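Local coordinates for CHAD domain protein (PDB 6RN5) that probably binds polyphosphate through its helical CHAD domain and also binds copper ions, as a phosin with a combined polyphosphate- and metal-binding fold, at residues His74-Leu79 and Arg288-Ala293; Ala275-Val280 and Ala357-Phe362. All blocks are in the same frame, centred on the assembly; numbering follows the deposited sequence.

Contact 1 of 2, residues His74-Leu79 and Arg288-Ala293. With SO4 (sulfate ion), chain G.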
loop_
_atom_site.group_PDB
_atom_site.type_symbol
_atom_site.label_atom_id
_atom_site.label_comp_id
_atom_site.label_asym_id
_atom_site.label_seq_id
_atom_site.Cartn_x
_atom_site.Cartn_y
_atom_site.Cartn_z
ATOM N N HIS A 74 -25.460 -6.812 -30.333
ATOM C CA HIS A 74 -26.021 -5.999 -29.269
ATOM C C HIS A 74 -26.193 -4.609 -29.828
ATOM O O HIS A 74 -27.296 -4.117 -29.877
ATOM C CB HIS A 74 -25.088 -5.979 -28.031
ATOM C CG HIS A 74 -25.642 -5.223 -26.876
ATOM N ND1 HIS A 74 -25.298 -3.922 -26.598
ATOM C CD2 HIS A 74 -26.550 -5.580 -25.942
ATOM C CE1 HIS A 74 -25.949 -3.515 -25.528
ATOM N NE2 HIS A 74 -26.713 -4.503 -25.105
ATOM N N THR A 75 -25.076 -3.991 -30.224
ATOM C CA THR A 75 -25.026 -2.592 -30.677
ATOM C C THR A 75 -25.978 -2.331 -31.849
ATOM O O THR A 75 -26.579 -1.241 -31.942
ATOM C CB THR A 75 -23.580 -2.213 -31.081
ATOM O OG1 THR A 75 -22.711 -2.396 -29.963
ATOM C CG2 THR A 75 -23.490 -0.783 -31.536
ATOM N N PHE A 76 -26.072 -3.317 -32.755
ATOM C CA PHE A 76 -26.758 -3.161 -34.045
ATOM C C PHE A 76 -27.946 -4.085 -34.127
ATOM O O PHE A 76 -28.403 -4.455 -35.212
ATOM C CB PHE A 76 -25.794 -3.418 -35.228
ATOM C CG PHE A 76 -24.557 -2.534 -35.227
ATOM C CD1 PHE A 76 -24.587 -1.247 -35.773
ATOM C CD2 PHE A 76 -23.344 -2.998 -34.709
ATOM C CE1 PHE A 76 -23.427 -0.449 -35.785
ATOM C CE2 PHE A 76 -22.190 -2.199 -34.712
ATOM C CZ PHE A 76 -22.231 -0.931 -35.238
ATOM N N GLN A 77 -28.473 -4.410 -32.957
ATOM C CA GLN A 77 -29.583 -5.318 -32.843
ATOM C C GLN A 77 -30.764 -4.810 -33.627
ATOM O O GLN A 77 -31.487 -5.605 -34.182
ATOM C CB GLN A 77 -30.033 -5.519 -31.392
ATOM C CG GLN A 77 -31.060 -6.645 -31.278
ATOM C CD GLN A 77 -31.262 -7.156 -29.864
ATOM O OE1 GLN A 77 -32.327 -6.959 -29.300
ATOM N NE2 GLN A 77 -30.233 -7.822 -29.282
ATOM N N SER A 78 -30.947 -3.495 -33.695
ATOM C CA SER A 78 -32.134 -2.963 -34.389
ATOM C C SER A 78 -32.093 -3.240 -35.879
ATOM O O SER A 78 -33.118 -3.205 -36.507
ATOM C CB SER A 78 -32.287 -1.453 -34.143
ATOM O OG SER A 78 -31.094 -0.775 -34.446
ATOM N N LEU A 79 -30.918 -3.496 -36.462
ATOM C CA LEU A 79 -30.840 -3.808 -37.899
ATOM C C LEU A 79 -30.909 -5.305 -38.239
ATOM O O LEU A 79 -30.776 -5.656 -39.384
ATOM C CB LEU A 79 -29.576 -3.182 -38.514
ATOM C CG LEU A 79 -29.593 -1.648 -38.399
ATOM C CD1 LEU A 79 -28.434 -1.102 -39.173
ATOM C CD2 LEU A 79 -30.880 -1.050 -38.942
ATOM N N ARG A 288 -15.461 -0.158 -29.013
ATOM C CA ARG A 288 -14.333 -0.441 -29.905
ATOM C C ARG A 288 -14.781 -1.250 -31.085
ATOM O O ARG A 288 -14.446 -0.938 -32.212
ATOM C CB ARG A 288 -13.211 -1.146 -29.142
ATOM C CG ARG A 288 -12.261 -0.158 -28.431
ATOM C CD ARG A 288 -10.812 -0.677 -28.606
ATOM N NE ARG A 288 -10.772 -1.950 -27.935
ATOM C CZ ARG A 288 -10.492 -3.150 -28.424
ATOM N NH1 ARG A 288 -10.048 -3.357 -29.652
ATOM N NH2 ARG A 288 -10.595 -4.170 -27.584
ATOM N N TYR A 289 -15.634 -2.221 -30.818
ATOM C CA TYR A 289 -16.072 -3.161 -31.834
ATOM C C TYR A 289 -17.094 -2.563 -32.749
ATOM O O TYR A 289 -17.221 -3.010 -33.872
ATOM C CB TYR A 289 -16.650 -4.425 -31.186
ATOM C CG TYR A 289 -15.680 -5.231 -30.360
ATOM C CD1 TYR A 289 -14.298 -5.112 -30.528
ATOM C CD2 TYR A 289 -16.148 -6.177 -29.453
ATOM C CE1 TYR A 289 -13.425 -5.900 -29.800
ATOM C CE2 TYR A 289 -15.286 -6.951 -28.723
ATOM C CZ TYR A 289 -13.924 -6.822 -28.888
ATOM O OH TYR A 289 -13.045 -7.609 -28.114
ATOM N N ALA A 290 -17.823 -1.562 -32.259
ATOM C CA ALA A 290 -18.733 -0.784 -33.091
ATOM C C ALA A 290 -17.952 0.075 -34.093
ATOM O O ALA A 290 -18.315 0.138 -35.283
ATOM C CB ALA A 290 -19.657 0.090 -32.209
ATOM N N ARG A 291 -16.925 0.774 -33.614
ATOM C CA ARG A 291 -15.992 1.462 -34.511
ATOM C C ARG A 291 -15.475 0.497 -35.589
ATOM O O ARG A 291 -15.414 0.871 -36.746
ATOM C CB ARG A 291 -14.813 2.081 -33.741
ATOM C CG ARG A 291 -15.219 3.337 -32.972
ATOM C CD ARG A 291 -14.112 3.905 -32.072
ATOM N NE ARG A 291 -13.115 4.728 -32.783
ATOM C CZ ARG A 291 -11.840 4.385 -33.018
ATOM N NH1 ARG A 291 -11.319 3.220 -32.610
ATOM N NH2 ARG A 291 -11.061 5.226 -33.673
ATOM N N GLU A 292 -15.094 -0.731 -35.210
ATOM C CA GLU A 292 -14.683 -1.753 -36.205
ATOM C C GLU A 292 -15.806 -2.041 -37.229
ATOM O O GLU A 292 -15.568 -2.078 -38.427
ATOM C CB GLU A 292 -14.310 -3.068 -35.516
ATOM C CG GLU A 292 -13.026 -3.024 -34.702
ATOM C CD GLU A 292 -12.497 -4.403 -34.387
ATOM O OE1 GLU A 292 -13.053 -5.425 -34.874
ATOM O OE2 GLU A 292 -11.489 -4.479 -33.657
ATOM N N ALA A 293 -17.022 -2.283 -36.752
ATOM C CA ALA A 293 -18.128 -2.629 -37.635
ATOM C C ALA A 293 -18.434 -1.562 -38.700
ATOM O O ALA A 293 -18.795 -1.860 -39.864
ATOM C CB ALA A 293 -19.373 -2.903 -36.779
HETATM S S SO4 G . -9.483 -7.309 -28.541
HETATM O O1 SO4 G . -10.061 -8.571 -28.962
HETATM O O2 SO4 G . -8.942 -6.658 -29.757
HETATM O O3 SO4 G . -8.398 -7.513 -27.576
HETATM O O4 SO4 G . -10.546 -6.534 -27.853
#
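Phe76 holds CG anti to its carbonyl carbon (chi1 -57°), sending the ring from the end of helix 56-75 toward Ala290 and Ala293 on helix 274-295. Thr75, with CG2 opposite the backbone N and OG1 beside it (chi1 -59°), presents its methyl group to the same helix. The far end of the phenyl ring does most of the touching: CE2 of Phe76 lies 3.6 Å from CB of Ala293, and CZ of Phe76 is 4.1 Å from CB of Ala290. The carbonyl O of Ala290 sits at the ring edge, near its plane. Thr75 CG2 meets Ala290 CB at 4.0 Å and also lies over one face of the Phe76 ring, toward the rim. Two alanines one helical turn apart thus form a small-residue surface on which the aromatic end rests, joining two helices of the all-helical CHAD domain just where helix 56-75 ends. Leu231 of helix 229-244 and Leu24 of helix 21-42 also pack on Phe76. With an alanine in place of Phe76, the methyls of Ala290 and Ala293 would probably lose their aromatic neighbour, opening a gap between the end of helix 56-75 and helix 274-295. Tyr289 and Arg288 bind a sulfate, probably from the crystallisation liquor: Tyr289 OH donates to sulfate O4 at 2.7 Å and accepts from Arg67 NE, while Arg288 makes a weak NH1 bond to O2 and an NH2 approach to O4 too short to trust. Arg64, Arg67 and Arg68 of helix 56-75 also hydrogen-bond the anion.

Contact 2 of 2, residues Ala275-Val280 and Ala357-Phe362. With SO4 (sulfate ion), chain H.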
loop_
_atom_site.group_PDB
_atom_site.type_symbol
_atom_site.label_atom_id
_atom_site.label_comp_id
_atom_site.label_asym_id
_atom_site.label_seq_id
_atom_site.Cartn_x
_atom_site.Cartn_y
_atom_site.Cartn_z
ATOM N N ALA A 275 -17.814 -2.787 -9.472
ATOM C CA ALA A 275 -18.848 -3.138 -10.471
ATOM C C ALA A 275 -19.032 -2.038 -11.525
ATOM O O ALA A 275 -19.001 -2.316 -12.690
ATOM C CB ALA A 275 -20.186 -3.540 -9.821
ATOM N N PRO A 276 -19.163 -0.777 -11.112
ATOM C CA PRO A 276 -19.278 0.240 -12.178
ATOM C C PRO A 276 -18.069 0.332 -13.134
ATOM O O PRO A 276 -18.248 0.577 -14.320
ATOM C CB PRO A 276 -19.459 1.553 -11.405
ATOM C CG PRO A 276 -19.419 1.208 -9.932
ATOM C CD PRO A 276 -19.576 -0.272 -9.787
ATOM N N TRP A 277 -16.864 0.156 -12.609
ATOM C CA TRP A 277 -15.630 0.111 -13.424
ATOM C C TRP A 277 -15.587 -1.067 -14.413
ATOM O O TRP A 277 -15.181 -0.928 -15.578
ATOM C CB TRP A 277 -14.418 0.046 -12.514
ATOM C CG TRP A 277 -14.194 1.326 -11.844
ATOM C CD1 TRP A 277 -14.709 1.737 -10.657
ATOM C CD2 TRP A 277 -13.402 2.406 -12.326
ATOM N NE1 TRP A 277 -14.281 2.997 -10.364
ATOM C CE2 TRP A 277 -13.481 3.433 -11.381
ATOM C CE3 TRP A 277 -12.637 2.598 -13.461
ATOM C CZ2 TRP A 277 -12.821 4.618 -11.531
ATOM C CZ3 TRP A 277 -11.969 3.789 -13.606
ATOM C CH2 TRP A 277 -12.066 4.776 -12.659
ATOM N N HIS A 278 -16.040 -2.213 -13.941
ATOM C CA HIS A 278 -16.113 -3.384 -14.803
ATOM C C HIS A 278 -17.189 -3.259 -15.841
ATOM O O HIS A 278 -17.026 -3.769 -16.964
ATOM C CB HIS A 278 -16.241 -4.671 -13.994
ATOM C CG HIS A 278 -15.008 -4.961 -13.188
ATOM N ND1 HIS A 278 -14.986 -5.844 -12.126
ATOM C CD2 HIS A 278 -13.766 -4.421 -13.251
ATOM C CE1 HIS A 278 -13.774 -5.864 -11.600
ATOM N NE2 HIS A 278 -13.013 -5.007 -12.260
ATOM N N GLN A 279 -18.270 -2.561 -15.505
ATOM C CA GLN A 279 -19.271 -2.213 -16.531
ATOM C C GLN A 279 -18.718 -1.255 -17.590
ATOM O O GLN A 279 -18.914 -1.433 -18.773
ATOM C CB GLN A 279 -20.524 -1.626 -15.869
ATOM C CG GLN A 279 -21.709 -1.506 -16.813
ATOM C CD GLN A 279 -22.005 -2.826 -17.528
ATOM O OE1 GLN A 279 -21.824 -3.923 -16.959
ATOM N NE2 GLN A 279 -22.465 -2.729 -18.768
ATOM N N VAL A 280 -18.015 -0.237 -17.169
ATOM C CA VAL A 280 -17.328 0.602 -18.111
ATOM C C VAL A 280 -16.338 -0.184 -18.992
ATOM O O VAL A 280 -16.260 0.081 -20.184
ATOM C CB VAL A 280 -16.683 1.790 -17.394
ATOM C CG1 VAL A 280 -15.606 2.467 -18.220
ATOM C CG2 VAL A 280 -17.782 2.784 -17.025
ATOM N N ALA A 357 -4.553 2.180 -8.702
ATOM C CA ALA A 357 -3.706 2.738 -9.752
ATOM C C ALA A 357 -4.348 2.571 -11.122
ATOM O O ALA A 357 -4.280 3.467 -11.973
ATOM C CB ALA A 357 -2.302 2.111 -9.737
ATOM N N ALA A 358 -4.979 1.438 -11.368
ATOM C CA ALA A 358 -5.552 1.287 -12.665
ATOM C C ALA A 358 -6.687 2.319 -12.882
ATOM O O ALA A 358 -6.892 2.804 -14.018
ATOM C CB ALA A 358 -6.036 -0.119 -12.888
ATOM N N ARG A 359 -7.408 2.659 -11.812
ATOM C CA ARG A 359 -8.513 3.595 -11.953
ATOM C C ARG A 359 -7.954 4.984 -12.269
ATOM O O ARG A 359 -8.535 5.746 -13.045
ATOM C CB ARG A 359 -9.338 3.678 -10.679
ATOM C CG ARG A 359 -10.148 2.465 -10.335
ATOM C CD ARG A 359 -10.992 2.689 -9.063
ATOM N NE ARG A 359 -11.676 1.428 -8.749
ATOM C CZ ARG A 359 -12.057 1.037 -7.535
ATOM N NH1 ARG A 359 -11.866 1.796 -6.472
ATOM N NH2 ARG A 359 -12.652 -0.134 -7.396
ATOM N N PHE A 360 -6.857 5.334 -11.603
ATOM C CA PHE A 360 -6.166 6.572 -11.914
ATOM C C PHE A 360 -5.612 6.591 -13.367
ATOM O O PHE A 360 -5.782 7.576 -14.096
ATOM C CB PHE A 360 -5.054 6.805 -10.882
ATOM C CG PHE A 360 -4.327 8.123 -11.039
ATOM C CD1 PHE A 360 -4.948 9.317 -10.688
ATOM C CD2 PHE A 360 -3.012 8.162 -11.510
ATOM C CE1 PHE A 360 -4.283 10.534 -10.818
ATOM C CE2 PHE A 360 -2.345 9.378 -11.657
ATOM C CZ PHE A 360 -2.987 10.569 -11.307
ATOM N N ALA A 361 -4.964 5.511 -13.786
ATOM C CA ALA A 361 -4.474 5.425 -15.147
ATOM C C ALA A 361 -5.622 5.599 -16.168
ATOM O O ALA A 361 -5.494 6.345 -17.152
ATOM C CB ALA A 361 -3.715 4.118 -15.371
ATOM N N PHE A 362 -6.754 4.949 -15.924
ATOM C CA PHE A 362 -7.870 5.076 -16.838
ATOM C C PHE A 362 -8.275 6.540 -16.916
ATOM O O PHE A 362 -8.432 7.099 -18.000
ATOM C CB PHE A 362 -9.084 4.284 -16.372
ATOM C CG PHE A 362 -10.337 4.617 -17.129
ATOM C CD1 PHE A 362 -10.621 3.998 -18.344
ATOM C CD2 PHE A 362 -11.239 5.576 -16.637
ATOM C CE1 PHE A 362 -11.773 4.334 -19.062
ATOM C CE2 PHE A 362 -12.419 5.881 -17.332
ATOM C CZ PHE A 362 -12.678 5.276 -18.547
HETATM S S SO4 H . -13.842 -0.538 -3.690
HETATM O O1 SO4 H . -15.252 -0.294 -3.249
HETATM O O2 SO4 H . -13.967 -1.244 -5.009
HETATM O O3 SO4 H . -13.117 0.700 -3.977
HETATM O O4 SO4 H . -13.087 -1.269 -2.591
#
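The indole of Trp277 carries Arg359 over one face, and CG of Phe362 lies in its plane at the edge. This joins helix 274-295 of the CHAD fold to the C-terminal helix 338-366, the short segments running at 46° with their axes 12.3 Å apart. The extended chain of Arg359 runs across the indole: its CG stands 3.5 Å from the centroid of the six-membered ring, a CH-pi contact almost on the ring normal. Farther out, the guanidinium lies flat on the ring system, planes 20° apart, in an off-centre cation-pi contact with the five-membered ring. NE of Arg359 and NE1 of Trp277 are both donors and do not bond to each other; the Arg359 NE proton goes to His317, whose ring also stacks on Trp277. Phe362 meets the indole obliquely, its CD2 3.6 Å from CZ3 of Trp277, while its CZ reaches CG1 of Val280 at 4.1 Å. Leu314 of helix 305-331 touches Trp277, Val280 and Phe362 alike. The charged end of Arg359 is shared between two acids and an anion: Asp274 forms a salt bridge with NH2 and Glu356 another with NH1, which probably fixes its rotation. A sulfate completes the grip at the guanidinium edge through two nearly straight hydrogen bonds, Arg359 NH1 to O3 at 3.0 Å and Arg359 NH2 to O2 at 2.9 Å.

Contacts 1 and 2 share helix 274-295: Trp277 and Val280 near its start meet the C-terminal helix, and Ala290 and Ala293 toward its end meet the end of helix 56-75. Their centres lie 23 Å apart and their nearest atoms about 8 Å apart, without touching. Each has a sulfate beside it, probably from the crystallisation liquor, marking places where phosphate groups of polyphosphate might bind. Only contact 2 lies near the metal: the side chain of Arg359 is about 10 Å from a bound copper ion and about 6 Å from that of its ligand His271. The sulfate of contact 1 is held by arginines of helix 56-75, that of contact 2 is shared with His271.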